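Local coordinates for putative cell adhesion protein (Bacteroides fragilis, PDB 4H40) that probably serves as a fimbrillin-like pilus subunit with a role in bacterial cell adhesion, at residues E138-T143 against I178-R183; T255-T260 against L289-G294; G21-S26 against L50-S55; T56-V61 against R118-A123. All blocks are in the same frame, centred on the assembly; numbering follows the deposited sequence.

Contact 1 of 4, residues E138-T143 against I178-R183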
loop_
_atom_site.group_PDB
_atom_site.type_symbol
_atom_site.label_atom_id
_atom_site.label_comp_id
_atom_site.label_asym_id
_atom_site.label_seq_id
_atom_site.Cartn_x
_atom_site.Cartn_y
_atom_site.Cartn_z
ATOM N N GLU B 138 17.304 0.197 16.772
ATOM C CA GLU B 138 17.325 0.724 18.127
ATOM C C GLU B 138 16.405 1.920 18.310
ATOM O O GLU B 138 16.145 2.665 17.369
ATOM C CB GLU B 138 18.743 1.074 18.575
ATOM C CG GLU B 138 19.395 2.205 17.818
ATOM C CD GLU B 138 20.815 2.423 18.284
ATOM O OE1 GLU B 138 20.976 2.813 19.462
ATOM O OE2 GLU B 138 21.758 2.119 17.515
ATOM N N TYR B 139 15.902 2.078 19.541
ATOM C CA TYR B 139 15.061 3.208 19.924
ATOM C C TYR B 139 15.855 4.134 20.787
ATOM O O TYR B 139 16.710 3.669 21.532
ATOM C CB TYR B 139 13.789 2.762 20.666
ATOM C CG TYR B 139 12.923 1.819 19.881
ATOM C CD1 TYR B 139 12.252 2.244 18.738
ATOM C CD2 TYR B 139 12.770 0.493 20.273
ATOM C CE1 TYR B 139 11.453 1.370 18.005
ATOM C CE2 TYR B 139 11.937 -0.381 19.565
ATOM C CZ TYR B 139 11.304 0.058 18.420
ATOM O OH TYR B 139 10.539 -0.813 17.700
ATOM N N LEU B 140 15.598 5.449 20.661
ATOM C CA LEU B 140 16.219 6.464 21.492
ATOM C C LEU B 140 15.223 7.540 21.808
ATOM O O LEU B 140 14.746 8.258 20.927
ATOM C CB LEU B 140 17.508 7.079 20.918
ATOM C CG LEU B 140 18.112 8.180 21.805
ATOM C CD1 LEU B 140 19.081 7.627 22.844
ATOM C CD2 LEU B 140 18.717 9.277 20.972
ATOM N N LEU B 141 14.898 7.623 23.091
ATOM C CA LEU B 141 14.044 8.651 23.642
ATOM C C LEU B 141 14.949 9.751 24.096
ATOM O O LEU B 141 16.016 9.470 24.640
ATOM C CB LEU B 141 13.206 8.121 24.806
ATOM C CG LEU B 141 12.127 7.085 24.523
ATOM C CD1 LEU B 141 11.492 6.664 25.807
ATOM C CD2 LEU B 141 11.036 7.648 23.641
ATOM N N ALA B 142 14.582 10.990 23.835
ATOM C CA ALA B 142 15.426 12.118 24.200
ATOM C C ALA B 142 14.637 13.420 24.227
ATOM O O ALA B 142 13.443 13.458 23.904
ATOM C CB ALA B 142 16.571 12.244 23.190
ATOM N N THR B 143 15.331 14.483 24.611
ATOM C CA THR B 143 14.894 15.871 24.602
ATOM C C THR B 143 14.691 16.258 23.130
ATOM O O THR B 143 15.535 15.937 22.288
ATOM C CB THR B 143 15.988 16.721 25.288
ATOM O OG1 THR B 143 16.164 16.285 26.640
ATOM C CG2 THR B 143 15.689 18.196 25.256
ATOM N N ILE B 178 10.714 12.003 24.007
ATOM C CA ILE B 178 10.023 11.513 22.816
ATOM C C ILE B 178 11.047 10.840 21.924
ATOM O O ILE B 178 12.254 11.097 22.058
ATOM C CB ILE B 178 9.284 12.721 22.143
ATOM C CG1 ILE B 178 8.328 12.309 21.005
ATOM C CG2 ILE B 178 10.232 13.885 21.780
ATOM C CD1 ILE B 178 7.235 13.272 20.734
ATOM N N ASN B 179 10.573 9.953 21.046
ATOM C CA ASN B 179 11.372 9.139 20.122
ATOM C C ASN B 179 12.087 9.942 19.058
ATOM O O ASN B 179 11.492 10.801 18.398
ATOM C CB ASN B 179 10.491 8.108 19.437
ATOM C CG ASN B 179 10.223 6.929 20.302
ATOM O OD1 ASN B 179 11.110 6.097 20.540
ATOM N ND2 ASN B 179 9.021 6.890 20.843
ATOM N N GLN B 180 13.351 9.578 18.846
ATOM C CA GLN B 180 14.221 10.203 17.857
ATOM C C GLN B 180 14.254 9.418 16.577
ATOM O O GLN B 180 14.667 9.955 15.549
ATOM C CB GLN B 180 15.644 10.376 18.424
ATOM C CG GLN B 180 15.701 11.297 19.652
ATOM C CD GLN B 180 14.968 12.599 19.442
ATOM O OE1 GLN B 180 15.385 13.461 18.667
ATOM N NE2 GLN B 180 13.811 12.732 20.060
ATOM N N THR B 181 13.763 8.177 16.622
ATOM C CA THR B 181 13.747 7.295 15.463
ATOM C C THR B 181 12.325 6.933 15.042
ATOM O O THR B 181 11.362 7.141 15.785
ATOM C CB THR B 181 14.547 5.985 15.727
ATOM O OG1 THR B 181 13.791 5.131 16.544
ATOM C CG2 THR B 181 15.852 6.204 16.372
ATOM N N ALA B 182 12.213 6.333 13.857
ATOM C CA ALA B 182 10.964 5.796 13.382
ATOM C C ALA B 182 10.854 4.383 13.933
ATOM O O ALA B 182 11.842 3.830 14.438
ATOM C CB ALA B 182 10.955 5.790 11.856
ATOM N N ARG B 183 9.673 3.794 13.843
ATOM C CA ARG B 183 9.416 2.439 14.284
ATOM C C ARG B 183 8.649 1.704 13.213
ATOM O O ARG B 183 7.720 2.257 12.630
ATOM C CB ARG B 183 8.632 2.456 15.597
ATOM C CG ARG B 183 8.309 1.066 16.116
ATOM C CD ARG B 183 7.578 1.116 17.424
ATOM N NE ARG B 183 6.705 -0.036 17.567
ATOM C CZ ARG B 183 6.767 -0.893 18.576
ATOM N NH1 ARG B 183 7.660 -0.723 19.549
ATOM N NH2 ARG B 183 5.927 -1.921 18.633
HETATM O O HOH W 1 13.240 6.298 18.956
#

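Contact 2 of 4, residues T255-T260 against L289-G294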
loop_
_atom_site.group_PDB
_atom_site.type_symbol
_atom_site.label_atom_id
_atom_site.label_comp_id
_atom_site.label_asym_id
_atom_site.label_seq_id
_atom_site.Cartn_x
_atom_site.Cartn_y
_atom_site.Cartn_z
ATOM N N THR B 255 10.994 -2.905 15.224
ATOM C CA THR B 255 12.346 -2.383 15.250
ATOM C C THR B 255 12.326 -0.901 15.020
ATOM O O THR B 255 11.364 -0.366 14.443
ATOM C CB THR B 255 13.251 -3.086 14.214
ATOM O OG1 THR B 255 14.594 -2.913 14.603
ATOM C CG2 THR B 255 13.055 -2.599 12.790
ATOM N N GLY B 256 13.414 -0.263 15.444
ATOM C CA GLY B 256 13.628 1.149 15.213
ATOM C C GLY B 256 14.322 1.285 13.882
ATOM O O GLY B 256 15.111 0.412 13.503
ATOM N N VAL B 257 14.011 2.351 13.157
ATOM C CA VAL B 257 14.671 2.680 11.902
ATOM C C VAL B 257 14.924 4.181 11.935
ATOM O O VAL B 257 14.119 4.937 12.477
ATOM C CB VAL B 257 13.968 2.191 10.588
ATOM C CG1 VAL B 257 13.921 0.670 10.523
ATOM C CG2 VAL B 257 12.575 2.761 10.434
ATOM N N LEU B 258 16.057 4.602 11.418
ATOM C CA LEU B 258 16.391 6.015 11.409
ATOM C C LEU B 258 15.497 6.760 10.428
ATOM O O LEU B 258 15.183 6.167 9.391
ATOM C CB LEU B 258 17.861 6.211 10.998
ATOM C CG LEU B 258 18.943 5.659 11.903
ATOM C CD1 LEU B 258 20.294 5.813 11.218
ATOM C CD2 LEU B 258 18.961 6.372 13.239
ATOM N N PRO B 259 15.129 8.058 10.681
ATOM C CA PRO B 259 14.334 8.793 9.687
ATOM C C PRO B 259 15.006 8.724 8.318
ATOM O O PRO B 259 16.218 8.964 8.204
ATOM C CB PRO B 259 14.290 10.211 10.251
ATOM C CG PRO B 259 14.413 10.011 11.728
ATOM C CD PRO B 259 15.413 8.906 11.859
ATOM N N THR B 260 14.245 8.248 7.313
ATOM C CA THR B 260 14.745 8.073 5.958
ATOM C C THR B 260 13.691 8.384 4.917
ATOM O O THR B 260 12.525 8.036 5.069
ATOM C CB THR B 260 15.360 6.669 5.739
ATOM O OG1 THR B 260 16.066 6.667 4.492
ATOM C CG2 THR B 260 14.354 5.547 5.762
ATOM N N LEU B 289 8.089 5.886 0.614
ATOM C CA LEU B 289 8.040 5.931 2.073
ATOM C C LEU B 289 8.840 7.116 2.679
ATOM O O LEU B 289 9.974 7.351 2.259
ATOM C CB LEU B 289 8.561 4.596 2.641
ATOM C CG LEU B 289 7.520 3.496 2.947
ATOM C CD1 LEU B 289 8.197 2.209 3.373
ATOM C CD2 LEU B 289 6.562 3.922 4.064
ATOM N N TYR B 290 8.220 7.851 3.665
ATOM C CA TYR B 290 8.775 8.980 4.433
ATOM C C TYR B 290 8.664 8.648 5.922
ATOM O O TYR B 290 7.637 8.905 6.579
ATOM C CB TYR B 290 8.089 10.322 4.097
ATOM C CG TYR B 290 8.988 11.531 4.283
ATOM C CD1 TYR B 290 10.072 11.756 3.438
ATOM C CD2 TYR B 290 8.751 12.454 5.300
ATOM C CE1 TYR B 290 10.913 12.855 3.611
ATOM C CE2 TYR B 290 9.574 13.572 5.473
ATOM C CZ TYR B 290 10.660 13.766 4.630
ATOM O OH TYR B 290 11.495 14.860 4.792
ATOM N N LEU B 291 9.705 7.961 6.421
ATOM C CA LEU B 291 9.791 7.484 7.804
ATOM C C LEU B 291 10.372 8.603 8.647
ATOM O O LEU B 291 11.478 9.081 8.359
ATOM C CB LEU B 291 10.648 6.198 7.851
ATOM C CG LEU B 291 10.309 5.064 6.822
ATOM C CD1 LEU B 291 11.294 3.883 6.919
ATOM C CD2 LEU B 291 8.908 4.544 7.006
ATOM N N THR B 292 9.583 9.118 9.597
ATOM C CA THR B 292 10.036 10.223 10.449
ATOM C C THR B 292 10.050 9.808 11.942
ATOM O O THR B 292 9.416 8.821 12.329
ATOM C CB THR B 292 9.192 11.488 10.211
ATOM O OG1 THR B 292 7.809 11.210 10.423
ATOM C CG2 THR B 292 9.335 12.015 8.824
ATOM N N ALA B 293 10.789 10.589 12.763
ATOM C CA ALA B 293 10.978 10.420 14.197
ATOM C C ALA B 293 9.670 10.471 14.930
ATOM O O ALA B 293 8.892 11.382 14.697
ATOM C CB ALA B 293 11.890 11.512 14.722
ATOM N N GLY B 294 9.455 9.518 15.833
ATOM C CA GLY B 294 8.270 9.461 16.680
ATOM C C GLY B 294 7.058 8.798 16.064
ATOM O O GLY B 294 6.007 8.778 16.695
#

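Contact 3 of 4, residues G21-S26 against L50-S55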
loop_
_atom_site.group_PDB
_atom_site.type_symbol
_atom_site.label_atom_id
_atom_site.label_comp_id
_atom_site.label_asym_id
_atom_site.label_seq_id
_atom_site.Cartn_x
_atom_site.Cartn_y
_atom_site.Cartn_z
ATOM N N GLY B 21 9.577 12.507 34.023
ATOM C CA GLY B 21 8.520 13.245 33.349
ATOM C C GLY B 21 7.754 12.424 32.338
ATOM O O GLY B 21 6.834 12.935 31.700
ATOM N N GLY B 22 8.139 11.156 32.202
ATOM C CA GLY B 22 7.522 10.196 31.301
ATOM C C GLY B 22 7.984 10.311 29.867
ATOM O O GLY B 22 9.033 10.900 29.587
ATOM N N TYR B 23 7.227 9.704 28.951
ATOM C CA TYR B 23 7.564 9.802 27.545
ATOM C C TYR B 23 6.308 9.814 26.673
ATOM O O TYR B 23 5.240 9.357 27.087
ATOM C CB TYR B 23 8.543 8.692 27.101
ATOM C CG TYR B 23 7.937 7.321 26.890
ATOM C CD1 TYR B 23 7.749 6.450 27.956
ATOM C CD2 TYR B 23 7.659 6.855 25.615
ATOM C CE1 TYR B 23 7.282 5.150 27.759
ATOM C CE2 TYR B 23 7.170 5.565 25.404
ATOM C CZ TYR B 23 6.967 4.718 26.482
ATOM O OH TYR B 23 6.479 3.444 26.270
ATOM N N TYR B 24 6.449 10.394 25.474
ATOM C CA TYR B 24 5.413 10.387 24.466
ATOM C C TYR B 24 5.695 9.184 23.593
ATOM O O TYR B 24 6.774 9.116 22.977
ATOM C CB TYR B 24 5.404 11.685 23.654
ATOM C CG TYR B 24 4.881 12.884 24.399
ATOM C CD1 TYR B 24 3.513 13.098 24.541
ATOM C CD2 TYR B 24 5.753 13.844 24.914
ATOM C CE1 TYR B 24 3.021 14.224 25.189
ATOM C CE2 TYR B 24 5.272 14.975 25.571
ATOM C CZ TYR B 24 3.903 15.156 25.715
ATOM O OH TYR B 24 3.410 16.266 26.359
ATOM N N PRO B 25 4.815 8.162 23.609
ATOM C CA PRO B 25 5.084 6.964 22.797
ATOM C C PRO B 25 4.900 7.220 21.305
ATOM O O PRO B 25 4.222 8.163 20.889
ATOM C CB PRO B 25 4.046 5.969 23.317
ATOM C CG PRO B 25 2.922 6.827 23.752
ATOM C CD PRO B 25 3.529 8.048 24.325
ATOM N N SER B 26 5.479 6.355 20.507
ATOM C CA SER B 26 5.379 6.388 19.057
ATOM C C SER B 26 3.904 6.208 18.604
ATOM O O SER B 26 3.200 5.376 19.188
ATOM C CB SER B 26 6.254 5.279 18.494
ATOM O OG SER B 26 6.178 5.283 17.084
ATOM N N LEU B 50 4.485 6.214 31.435
ATOM C CA LEU B 50 5.563 6.181 32.422
ATOM C C LEU B 50 6.765 5.595 31.757
ATOM O O LEU B 50 6.590 4.703 30.921
ATOM C CB LEU B 50 5.203 5.327 33.645
ATOM C CG LEU B 50 3.970 5.636 34.463
ATOM C CD1 LEU B 50 3.785 4.563 35.508
ATOM C CD2 LEU B 50 4.081 6.981 35.148
ATOM N N LEU B 51 7.981 6.041 32.134
ATOM C CA LEU B 51 9.212 5.462 31.599
ATOM C C LEU B 51 9.198 3.981 31.943
ATOM O O LEU B 51 8.769 3.628 33.040
ATOM C CB LEU B 51 10.454 6.173 32.174
ATOM C CG LEU B 51 10.557 7.681 31.914
ATOM C CD1 LEU B 51 11.714 8.304 32.684
ATOM C CD2 LEU B 51 10.689 7.981 30.426
ATOM N N GLU B 52 9.557 3.116 31.007
ATOM C CA GLU B 52 9.487 1.667 31.230
ATOM C C GLU B 52 10.447 1.205 32.344
ATOM O O GLU B 52 11.584 1.665 32.441
ATOM C CB GLU B 52 9.724 0.869 29.929
ATOM C CG GLU B 52 8.697 1.133 28.821
ATOM C CD GLU B 52 7.223 0.938 29.161
ATOM O OE1 GLU B 52 6.903 -0.044 29.871
ATOM O OE2 GLU B 52 6.387 1.759 28.706
ATOM N N ASP B 53 9.935 0.357 33.233
ATOM C CA ASP B 53 10.689 -0.205 34.345
ATOM C C ASP B 53 11.944 -0.921 33.816
ATOM O O ASP B 53 11.841 -1.706 32.866
ATOM C CB ASP B 53 9.780 -1.171 35.126
ATOM C CG ASP B 53 10.313 -1.609 36.467
ATOM O OD1 ASP B 53 11.152 -2.530 36.496
ATOM O OD2 ASP B 53 9.842 -1.081 37.493
ATOM N N GLY B 54 13.105 -0.598 34.395
ATOM C CA GLY B 54 14.385 -1.192 34.022
ATOM C C GLY B 54 15.164 -0.428 32.971
ATOM O O GLY B 54 16.327 -0.744 32.707
ATOM N N SER B 55 14.529 0.575 32.347
ATOM C CA SER B 55 15.176 1.432 31.357
ATOM C C SER B 55 16.108 2.408 32.059
ATOM O O SER B 55 16.010 2.590 33.273
ATOM C CB SER B 55 14.147 2.172 30.505
ATOM O OG SER B 55 13.475 3.189 31.224
#

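Contact 4 of 4, residues T56-V61 against R118-A123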
loop_
_atom_site.group_PDB
_atom_site.type_symbol
_atom_site.label_atom_id
_atom_site.label_comp_id
_atom_site.label_asym_id
_atom_site.label_seq_id
_atom_site.Cartn_x
_atom_site.Cartn_y
_atom_site.Cartn_z
ATOM N N THR B 56 17.047 2.987 31.312
ATOM C CA THR B 56 17.995 3.936 31.889
ATOM C C THR B 56 17.841 5.278 31.221
ATOM O O THR B 56 17.430 5.341 30.056
ATOM C CB THR B 56 19.459 3.448 31.779
ATOM O OG1 THR B 56 19.823 3.290 30.403
ATOM C CG2 THR B 56 19.720 2.170 32.561
ATOM N N ILE B 57 18.143 6.351 31.962
ATOM C CA ILE B 57 18.136 7.708 31.431
ATOM C C ILE B 57 19.484 8.328 31.739
ATOM O O ILE B 57 20.044 8.049 32.790
ATOM C CB ILE B 57 16.944 8.617 31.903
ATOM C CG1 ILE B 57 17.028 9.027 33.360
ATOM C CG2 ILE B 57 15.571 8.043 31.589
ATOM C CD1 ILE B 57 17.266 10.472 33.504
ATOM N N ARG B 58 20.015 9.133 30.821
ATOM C CA ARG B 58 21.230 9.924 31.012
ATOM C C ARG B 58 20.869 11.395 31.163
ATOM O O ARG B 58 20.193 11.967 30.308
ATOM C CB ARG B 58 22.249 9.767 29.871
ATOM C CG ARG B 58 23.392 10.808 29.953
ATOM C CD ARG B 58 24.546 10.564 29.008
ATOM N NE ARG B 58 25.091 9.214 29.153
ATOM C CZ ARG B 58 26.053 8.865 29.999
ATOM N NH1 ARG B 58 26.620 9.771 30.784
ATOM N NH2 ARG B 58 26.464 7.607 30.058
ATOM N N LEU B 59 21.359 12.009 32.218
ATOM C CA LEU B 59 21.169 13.423 32.449
ATOM C C LEU B 59 22.432 14.114 31.943
ATOM O O LEU B 59 23.510 13.812 32.446
ATOM C CB LEU B 59 20.920 13.633 33.955
ATOM C CG LEU B 59 20.366 14.964 34.439
ATOM C CD1 LEU B 59 18.935 15.156 34.018
ATOM C CD2 LEU B 59 20.402 15.005 35.932
ATOM N N VAL B 60 22.311 14.924 30.858
ATOM C CA VAL B 60 23.391 15.684 30.194
ATOM C C VAL B 60 23.288 17.127 30.699
ATOM O O VAL B 60 22.243 17.764 30.501
ATOM C CB VAL B 60 23.337 15.617 28.627
ATOM C CG1 VAL B 60 24.562 16.279 27.992
ATOM C CG2 VAL B 60 23.164 14.187 28.112
ATOM N N VAL B 61 24.347 17.625 31.376
ATOM C CA VAL B 61 24.359 18.967 31.957
ATOM C C VAL B 61 25.236 19.917 31.130
ATOM O O VAL B 61 26.302 19.530 30.652
ATOM C CB VAL B 61 24.787 18.930 33.446
ATOM C CG1 VAL B 61 24.923 20.329 34.039
ATOM C CG2 VAL B 61 23.800 18.113 34.268
ATOM N N ARG B 118 19.641 18.099 29.183
ATOM C CA ARG B 118 19.039 17.239 28.170
ATOM C C ARG B 118 18.999 15.817 28.702
ATOM O O ARG B 118 19.760 15.471 29.616
ATOM C CB ARG B 118 19.797 17.307 26.832
ATOM C CG ARG B 118 19.891 18.700 26.255
ATOM C CD ARG B 118 20.085 18.669 24.765
ATOM N NE ARG B 118 19.322 19.754 24.163
ATOM C CZ ARG B 118 18.476 19.618 23.151
ATOM N NH1 ARG B 118 18.318 18.446 22.560
ATOM N NH2 ARG B 118 17.803 20.659 22.705
ATOM N N ILE B 119 18.079 15.008 28.161
ATOM C CA ILE B 119 17.884 13.613 28.559
ATOM C C ILE B 119 17.988 12.733 27.347
ATOM O O ILE B 119 17.560 13.120 26.257
ATOM C CB ILE B 119 16.514 13.351 29.289
ATOM C CG1 ILE B 119 15.995 14.524 30.160
ATOM C CG2 ILE B 119 16.473 11.986 30.006
ATOM C CD1 ILE B 119 16.781 14.837 31.357
ATOM N N LEU B 120 18.512 11.528 27.567
ATOM C CA LEU B 120 18.642 10.433 26.606
ATOM C C LEU B 120 18.212 9.155 27.288
ATOM O O LEU B 120 18.508 8.967 28.475
ATOM C CB LEU B 120 20.087 10.287 26.104
ATOM C CG LEU B 120 20.686 11.448 25.358
ATOM C CD1 LEU B 120 22.153 11.466 25.544
ATOM C CD2 LEU B 120 20.357 11.402 23.880
ATOM N N SER B 121 17.542 8.270 26.551
ATOM C CA SER B 121 17.149 6.960 27.068
ATOM C C SER B 121 17.141 5.971 25.910
ATOM O O SER B 121 16.422 6.211 24.930
ATOM C CB SER B 121 15.806 7.001 27.789
ATOM O OG SER B 121 15.516 5.727 28.336
ATOM N N PRO B 122 17.994 4.917 25.924
ATOM C CA PRO B 122 18.934 4.486 26.989
ATOM C C PRO B 122 20.038 5.501 27.310
ATOM O O PRO B 122 20.318 6.391 26.501
ATOM C CB PRO B 122 19.549 3.200 26.411
ATOM C CG PRO B 122 18.535 2.699 25.436
ATOM C CD PRO B 122 17.998 3.951 24.806
ATOM N N ALA B 123 20.680 5.341 28.493
ATOM C CA ALA B 123 21.753 6.222 28.970
ATOM C C ALA B 123 23.049 6.000 28.175
ATOM O O ALA B 123 24.106 5.715 28.758
ATOM C CB ALA B 123 21.988 6.012 30.464
#

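Contact 1 of 4, residues E138-T143 against I178-R183
Ala-142 and Ile-178 form an antiparallel hydrogen-bonded pair: Ala-142 N gives to Ile-178 O at 2.9 Å, and Ile-178 N returns a bond to Ala-142 O at 3.1 Å. Beyond the non-hydrogen-bonded pair Leu-141 and Asn-179, Gln-180 N meets Leu-140 O at 2.8 Å, almost in line with the carbonyl (171°). Ile-178 O has a second donor. The Gln-180 chain bends at chi2 (-49°) and brings its NE2 to 3.0 Å from Ile-178 O, on the face of that carbonyl's plane opposite Ala-142 N; Asp-144 also accepts from this amide. Strand 141-142 thereby joins 177-190 to 113-121 within the fimbrillin-like beta fold. Where regular pairing lapses, a water takes over, accepting from Leu-140 N and Thr-181 N and donating to Asn-179 OD1 at 2.7 Å. In van der Waals packing, Leu-141 CD2 lies against the Asn-179 amide, 3.5 Å from OD1, while Leu-140 CD2 and Ala-142 CB both rest on the Gln-180 methylenes, the latter 3.8 Å from Gln-180 CG. Farther along, Arg-183 CG comes to the Tyr-139 ring edge, 3.3 Å from Tyr-139 OH, with ring and guanidinium planes 19° apart. That hydroxyl is hydrogen-bonded to His-254, and Arg-183 NH2 to Gln-185.

Contact 2 of 4, residues T255-T260 against L289-G294
Two backbone hydrogen bonds tie Thr-260 to Leu-291, and their reciprocity identifies an antiparallel hydrogen-bonded pair. Thr-260 N lies 3.1 Å from Leu-291 O, with a bent N-H...O angle of 136°; the return bond, from Leu-291 N to Thr-260 O, has the same length but is straighter at 153°. A weaker CA-H...O contact adds to the first, since Pro-259 CA approaches Leu-291 O at 3.2 Å. The apolar contacts centre on one methyl group. Leu-291 CD1 is 3.7 Å from Thr-260 CG2, in a side-by-side approach with both side chains pointing the same way, and 3.9 Å from Val-257 CG2, which it meets at a slant. With Thr-260 OG1 turned opposite its own backbone N (chi1 -168°), the methyl faces the leucine and the hydroxyl bonds to Lys-230 O instead. Near the far end of the contact, Pro-259 CG sits 4.2 Å from Ala-293 CB. In the fold, 289-291 is an outer strand of a small three-stranded sheet, with 260-262 between it and 230-231, to which 260-262 runs parallel. The chain reaches this sheet directly from strand 251-257, where Val-257 packs on Ala-182 and Met-184 of strand 177-190, while Leu-291 also touches Tyr-297 of strand 296-305.

Contact 3 of 4, residues G21-S26 against L50-S55
Gly-22 and Leu-50 bring their backbones together, CA to CA 4.6 Å, where segment 21-26 passes through a glycine with positive phi (81°), while 50-55, the loop leading into strand 56-62, runs into a type II beta turn from Glu-52 to Ser-55. Tyr-23, in the weakly bonded strand 23-24 parallel to 177-190, carries most of the side-chain contact. Its ring meets the other segment along one edge: Leu-50 O lies near the ring plane, 3.3 Å from Tyr-23 CE1, and beyond it Tyr-23 OH donates to Glu-52 OE2 at 3.0 Å. The glutamate is approached from the anti side of OE2, tilted out of the carboxylate plane, and the carboxylate stands almost perpendicular to the ring (81°). A bend at chi2 (-55°) curls the Glu-52 chain back toward the phenol. Behind this polar pair, Leu-51 CD2 fills the inner side, 3.5 Å from Gly-22 O and 4.0 Å from Tyr-23 CB, and Leu-51 packs on Val-78 of strand 74-79. Within the turn, Ser-55 grips Glu-52 O twice, by backbone N and by OG at 2.7 Å, the latter in the carbonyl plane on a lone pair. The chemistry is divided by depth: a buried leucine inside, and outside it a phenol bonded to an exposed carboxylate, whose negative charge would probably polarise the hydroxyl and which belongs to the first residue of a turn closed by the two Ser-55 bonds.

Contact 4 of 4, residues T56-V61 against R118-A123
Two oxygens of Thr-56 accept bonds at one end of this contact: Ser-121 OG donates to Thr-56 O at 2.6 Å, and Ala-123 N points almost straight at Thr-56 OG1 (2.9 Å, 172°). Thr-56 OG1 is also hydrogen-bonded to Gly-98 O. Between these two bonds segment 118-123 turns through a cis peptide before Pro-122, which carries Ala-123 back over the first strand. There Arg-58, extended from the backbone until it bends at chi3 (-54°), gives a longer bond from NH2 to Ala-123 O at 3.3 Å, from above the carbonyl plane, and the rest of its guanidinium is held by Lys-124 O and Ser-73 OG. Regular antiparallel pairing follows, the short strand axes running at 155°. Arg-58 N bonds to Leu-120 O at 2.8 Å with a return bond from Leu-120 N, and Val-60 and Arg-118 repeat the reciprocal pattern, Val-60 N lying 2.9 Å from Arg-118 O. The packing divides between the two sheet faces. On one, Ile-119 sits between two neighbours: its CD1 lies beside Leu-59 CD1, while Ile-119 CG2 is 3.9 Å from Ile-57 CD1. On the other, Val-60 CG2 is 3.9 Å from Leu-120 CD1, and Ala-123 CB, from the loop beyond the strand, lies 3.8 Å from Arg-58 CB. Arg-118 starts on this second face but leads away to a salt bridge with Asp-145 and a cation-pi contact with Trp-221. Strand 56-62 is flanked on its other edge by 74-79, and 113-121 by 141-142 and 153-157; Leu-108 of strand 108-110 covers Leu-59.

Contacts 1, 2 and 4 are mostly buried, whereas contact 3 lies partly at the surface, where Leu-50 and Glu-52 are exposed. Contact 1 is the hub, its centre about 3 Å from that of the chain. It reaches contact 4 through strands 141-142 and 113-121, with Leu-141 O 2.7 Å from Ser-121 N, and contact 2 through 177-190 and 251-257, with Ala-182 N 2.7 Å from Val-257 O. Contact 3 adjoins it by packing, Tyr-23 on Leu-141. Contacts 2 and 4 do not touch. Strand pairing dominates contact 4, shrinks to short bridges in contacts 1 and 2, and gives way in contact 3 to a side-chain phenol-carboxylate bond.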